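Local coordinates for protein bottromycin amidohydrolase (Streptomyces purpureus, PDB 6I5S) that probably hydrolyses an amide bond next to a thiazoline in a bottromycin precursor, as a dinuclear zinc amidohydrolase acting as gatekeeper of the biosynthetic pathway, at residues A[422-426]-A[427-431]; A[439-442]-A[443-447]. All coordinates share one frame; numbering follows the deposited sequence.

Contact 1: residues A[422-426]-A[427-431]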
loop_
_atom_site.group_PDB
_atom_site.type_symbol
_atom_site.label_atom_id
_atom_site.label_comp_id
_atom_site.label_asym_id
_atom_site.label_seq_id
_atom_site.Cartn_x
_atom_site.Cartn_y
_atom_site.Cartn_z
ATOM N N VAL A 422 -5.462 10.325 13.434
ATOM C CA VAL A 422 -4.879 9.010 13.145
ATOM C C VAL A 422 -4.147 8.580 14.406
ATOM O O VAL A 422 -3.275 9.302 14.885
ATOM C CB VAL A 422 -3.918 9.021 11.943
ATOM C CG1 VAL A 422 -3.262 7.637 11.749
ATOM C CG2 VAL A 422 -4.620 9.413 10.682
ATOM N N LEU A 423 -4.550 7.448 14.959
ATOM C CA LEU A 423 -3.879 6.825 16.101
ATOM C C LEU A 423 -2.875 5.804 15.603
ATOM O O LEU A 423 -3.255 4.842 14.917
ATOM C CB LEU A 423 -4.910 6.136 16.978
ATOM C CG LEU A 423 -4.511 5.646 18.357
ATOM C CD1 LEU A 423 -4.087 6.790 19.262
ATOM C CD2 LEU A 423 -5.699 4.937 18.957
ATOM N N VAL A 424 -1.598 5.985 15.963
ATOM C CA VAL A 424 -0.513 5.160 15.445
ATOM C C VAL A 424 0.206 4.593 16.643
ATOM O O VAL A 424 0.906 5.348 17.340
ATOM C CB VAL A 424 0.478 5.945 14.581
ATOM C CG1 VAL A 424 1.486 4.987 13.946
ATOM C CG2 VAL A 424 -0.183 6.807 13.599
ATOM N N ASP A 425 0.055 3.292 16.881
ATOM C CA ASP A 425 0.680 2.636 18.066
ATOM C C ASP A 425 0.412 3.492 19.302
ATOM O O ASP A 425 1.299 3.712 20.144
ATOM C CB ASP A 425 2.189 2.416 17.850
ATOM C CG ASP A 425 2.816 1.488 18.867
ATOM O OD1 ASP A 425 2.085 0.727 19.553
ATOM O OD2 ASP A 425 4.080 1.490 18.980
ATOM N N GLY A 426 -0.819 3.996 19.412
ATOM C CA GLY A 426 -1.233 4.796 20.589
ATOM C C GLY A 426 -0.985 6.288 20.561
ATOM O O GLY A 426 -1.525 7.009 21.428
ATOM N N VAL A 427 -0.175 6.800 19.643
ATOM C CA VAL A 427 0.016 8.248 19.549
ATOM C C VAL A 427 -1.125 8.816 18.718
ATOM O O VAL A 427 -1.346 8.384 17.582
ATOM C CB VAL A 427 1.367 8.597 18.910
ATOM C CG1 VAL A 427 1.460 10.073 18.616
ATOM C CG2 VAL A 427 2.522 8.114 19.773
ATOM N N PHE A 428 -1.807 9.807 19.249
ATOM C CA PHE A 428 -2.945 10.401 18.544
ATOM C C PHE A 428 -2.489 11.643 17.800
ATOM O O PHE A 428 -2.178 12.665 18.415
ATOM C CB PHE A 428 -4.077 10.772 19.496
ATOM C CG PHE A 428 -5.344 11.248 18.778
ATOM C CD1 PHE A 428 -6.079 10.365 17.999
ATOM C CD2 PHE A 428 -5.816 12.565 18.905
ATOM C CE1 PHE A 428 -7.227 10.771 17.338
ATOM C CE2 PHE A 428 -6.974 12.973 18.244
ATOM C CZ PHE A 428 -7.694 12.082 17.480
ATOM N N LEU A 429 -2.512 11.571 16.484
ATOM C CA LEU A 429 -2.264 12.714 15.607
ATOM C C LEU A 429 -3.611 13.346 15.298
ATOM O O LEU A 429 -4.404 12.754 14.549
ATOM C CB LEU A 429 -1.587 12.288 14.316
ATOM C CG LEU A 429 -0.306 11.398 14.462
ATOM C CD1 LEU A 429 0.180 10.882 13.149
ATOM C CD2 LEU A 429 0.771 12.220 15.197
ATOM N N ASP A 430 -3.866 14.545 15.830
ATOM C CA ASP A 430 -5.123 15.209 15.541
ATOM C C ASP A 430 -5.058 15.930 14.194
ATOM O O ASP A 430 -4.067 15.888 13.477
ATOM C CB ASP A 430 -5.550 16.153 16.687
ATOM C CG ASP A 430 -4.670 17.361 16.861
ATOM O OD1 ASP A 430 -3.968 17.777 15.939
ATOM O OD2 ASP A 430 -4.668 17.938 17.983
ATOM N N GLY A 431 -6.156 16.584 13.825
ATOM C CA GLY A 431 -6.240 17.158 12.495
ATOM C C GLY A 431 -5.205 18.233 12.263
ATOM O O GLY A 431 -4.680 18.370 11.171
#

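Contact 2: residues A[439-442]-A[443-447]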
loop_
_atom_site.group_PDB
_atom_site.type_symbol
_atom_site.label_atom_id
_atom_site.label_comp_id
_atom_site.label_asym_id
_atom_site.label_seq_id
_atom_site.Cartn_x
_atom_site.Cartn_y
_atom_site.Cartn_z
ATOM N N SER A 439 1.914 19.610 5.479
ATOM C CA SER A 439 2.553 20.847 5.050
ATOM C C SER A 439 4.079 20.722 5.092
ATOM O O SER A 439 4.772 21.193 4.178
ATOM C CB SER A 439 2.045 22.021 5.902
ATOM O OG SER A 439 2.832 23.126 5.627
ATOM N N LEU A 440 4.627 20.066 6.130
ATOM C CA LEU A 440 6.072 19.940 6.216
ATOM C C LEU A 440 6.604 19.006 5.133
ATOM O O LEU A 440 7.620 19.304 4.493
ATOM C CB LEU A 440 6.456 19.396 7.581
ATOM C CG LEU A 440 7.952 19.254 7.839
ATOM C CD1 LEU A 440 8.633 20.579 7.802
ATOM C CD2 LEU A 440 8.100 18.631 9.195
ATOM N N ARG A 441 5.872 17.936 4.868
ATOM C CA ARG A 441 6.249 17.006 3.786
ATOM C C ARG A 441 6.316 17.735 2.448
ATOM O O ARG A 441 7.219 17.500 1.633
ATOM C CB ARG A 441 5.233 15.839 3.739
ATOM C CG ARG A 441 4.676 15.449 2.327
ATOM C CD ARG A 441 5.668 14.742 1.648
ATOM N NE ARG A 441 5.274 14.177 0.352
ATOM C CZ ARG A 441 5.763 14.568 -0.800
ATOM N NH1 ARG A 441 6.524 15.674 -0.891
ATOM N NH2 ARG A 441 5.482 13.838 -1.863
ATOM N N LEU A 442 5.384 18.662 2.205
ATOM C CA LEU A 442 5.393 19.408 0.941
ATOM C C LEU A 442 6.498 20.456 0.918
ATOM O O LEU A 442 7.220 20.563 -0.077
ATOM C CB LEU A 442 4.026 20.082 0.696
ATOM C CG LEU A 442 2.857 19.099 0.611
ATOM C CD1 LEU A 442 1.552 19.866 0.629
ATOM C CD2 LEU A 442 2.948 18.225 -0.656
ATOM N N SER A 443 6.636 21.236 2.012
ATOM C CA SER A 443 7.630 22.307 2.059
ATOM C C SER A 443 9.040 21.752 1.903
ATOM O O SER A 443 9.872 22.346 1.216
ATOM C CB SER A 443 7.550 23.094 3.392
ATOM O OG SER A 443 6.279 23.606 3.621
ATOM N N ALA A 444 9.308 20.598 2.517
ATOM C CA ALA A 444 10.625 19.985 2.445
ATOM C C ALA A 444 10.996 19.607 1.029
ATOM O O ALA A 444 12.176 19.614 0.676
ATOM C CB ALA A 444 10.668 18.747 3.340
ATOM N N ALA A 445 10.011 19.289 0.203
ATOM C CA ALA A 445 10.230 18.988 -1.197
ATOM C C ALA A 445 10.206 20.231 -2.070
ATOM O O ALA A 445 10.455 20.137 -3.271
ATOM C CB ALA A 445 9.180 18.002 -1.669
ATOM N N GLY A 446 9.901 21.394 -1.513
ATOM C CA GLY A 446 9.936 22.628 -2.277
ATOM C C GLY A 446 8.609 23.107 -2.797
ATOM O O GLY A 446 8.579 24.051 -3.587
ATOM N N LEU A 447 7.516 22.471 -2.425
ATOM C CA LEU A 447 6.201 22.894 -2.876
ATOM C C LEU A 447 5.539 23.696 -1.771
ATOM O O LEU A 447 5.544 23.276 -0.615
ATOM C CB LEU A 447 5.340 21.690 -3.243
ATOM C CG LEU A 447 3.980 22.086 -3.826
ATOM C CD1 LEU A 447 4.143 22.741 -5.146
ATOM C CD2 LEU A 447 3.122 20.823 -3.946
#

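Contact 1: residues A[422-426]-A[427-431]
A tight beta hairpin with a two-residue loop brings Val424 against Val427 and Val422 against Leu429, joining strand 422-424 to strand 427-430. Both are hydrogen-bonded antiparallel pairs. Val424 N reaches Val427 O at 2.9 Å, while in the return bond Val427 N comes to Val424 O from above the carbonyl plane, 58° out of it, as the chain swings round. At the next hydrogen-bonded pair, Val422 N and Leu429 O are 2.9 Å apart and the donor lies in the carbonyl plane. The turn from Val424 to Val427 is type I', with Asp425 and Gly426 both at positive phi; Gly426 has a phi of 88°, a value that glycine takes up without strain. Asp425 OD1, at the buried turn, forms a salt bridge with Arg133.

On one face, Val424 CG2 meets Leu429 CD1 at 4.1 Å, the two side chains crossing at a slant. Leu429 CG sits beside its own backbone N (chi1 -51°), which carries the branch over Val422 O, 3.7 Å from CG. This face packs on Leu434 and Leu437 of helix 431-444. On the other, Leu423 CD1 lies 4.0 Å from Phe428 CB and at the edge of the Phe428 ring, which also meets Phe404 edge-to-face. Leu423 CA adds a CA-H...O contact to Val427 O at 3.3 Å. Two-residue type I' turns of this kind are characteristic of tight beta hairpins, here at the margin of a mixed sheet.

Contact 2: residues A[439-442]-A[443-447]
Ser443 grips the carbonyl of Ser439 twice, through its backbone and through its side chain. Ser443 N gives the ordinary helical bond to Ser439 O at 2.9 Å. Ser443 OG donates to that same Ser439 O, also over 2.9 Å, but from 41° out of the carbonyl plane. Its first torsion (chi1 -56°) sets OG beside the backbone N and turns it back along the helix, which brings the hydroxyl within range of the preceding turn. The next helical bond runs from Ala444 N to Leu440 O.

Beyond this, Leu442 O gathers the bonds of the closing turn. Leu447 N donates to it at 3.0 Å, reaching the oxygen from above the carbonyl plane, and Gly446 N bonds back to Ser443 O at 2.9 Å. With Gly446 at positive phi (98°), these two bonds make a Schellman motif, which turns the chain off the helix axis and satisfies carbonyls of the last turn. Ala445 N adds a weak bond to Leu442 O. The turn lays Leu447 alongside Leu442, both side chains pointing the same way, with their CD2 atoms 4.2 Å apart.

A further contact involves Arg441, whose chain is bent at chi2, which brings the guanidinium round toward Ala445. Its NH1 lies 3.6 Å from Ala445 CB, which sits at the edge of the guanidinium, and Leu442 CD2 lies over one face, offset toward the rim. NH1 is hydrogen-bonded to Ala295 O, in helix 290-295, while Gln294 of that helix bonds Ala445 O. Around this helix end, Arg441 rests on Ser101 and Val104 of helix 100-108, Leu440 packs on Leu24 and Ala27 of helix 23-31, and Leu442 touches Trp452 in the C-terminal tail.

Overall arrangement
Contact 1 closes before contact 2 opens, and the two are in series: strand 427-430 runs directly into helix 431-444, whose last turn and end make up contact 2. Their centres lie 21 Å apart and their nearest atoms about 9 Å, so they do not touch. Asp430 caps the start of the helix through Asp433 N, and the Schellman motif finishes it, so each contact stands at one end of the same element. The hairpin extends the mixed sheet through strand 402-405, whereas the helix end lies among helices 23-31, 100-108 and 290-295. This late segment of the chain therefore runs from the margin of the sheet to those surrounding helices.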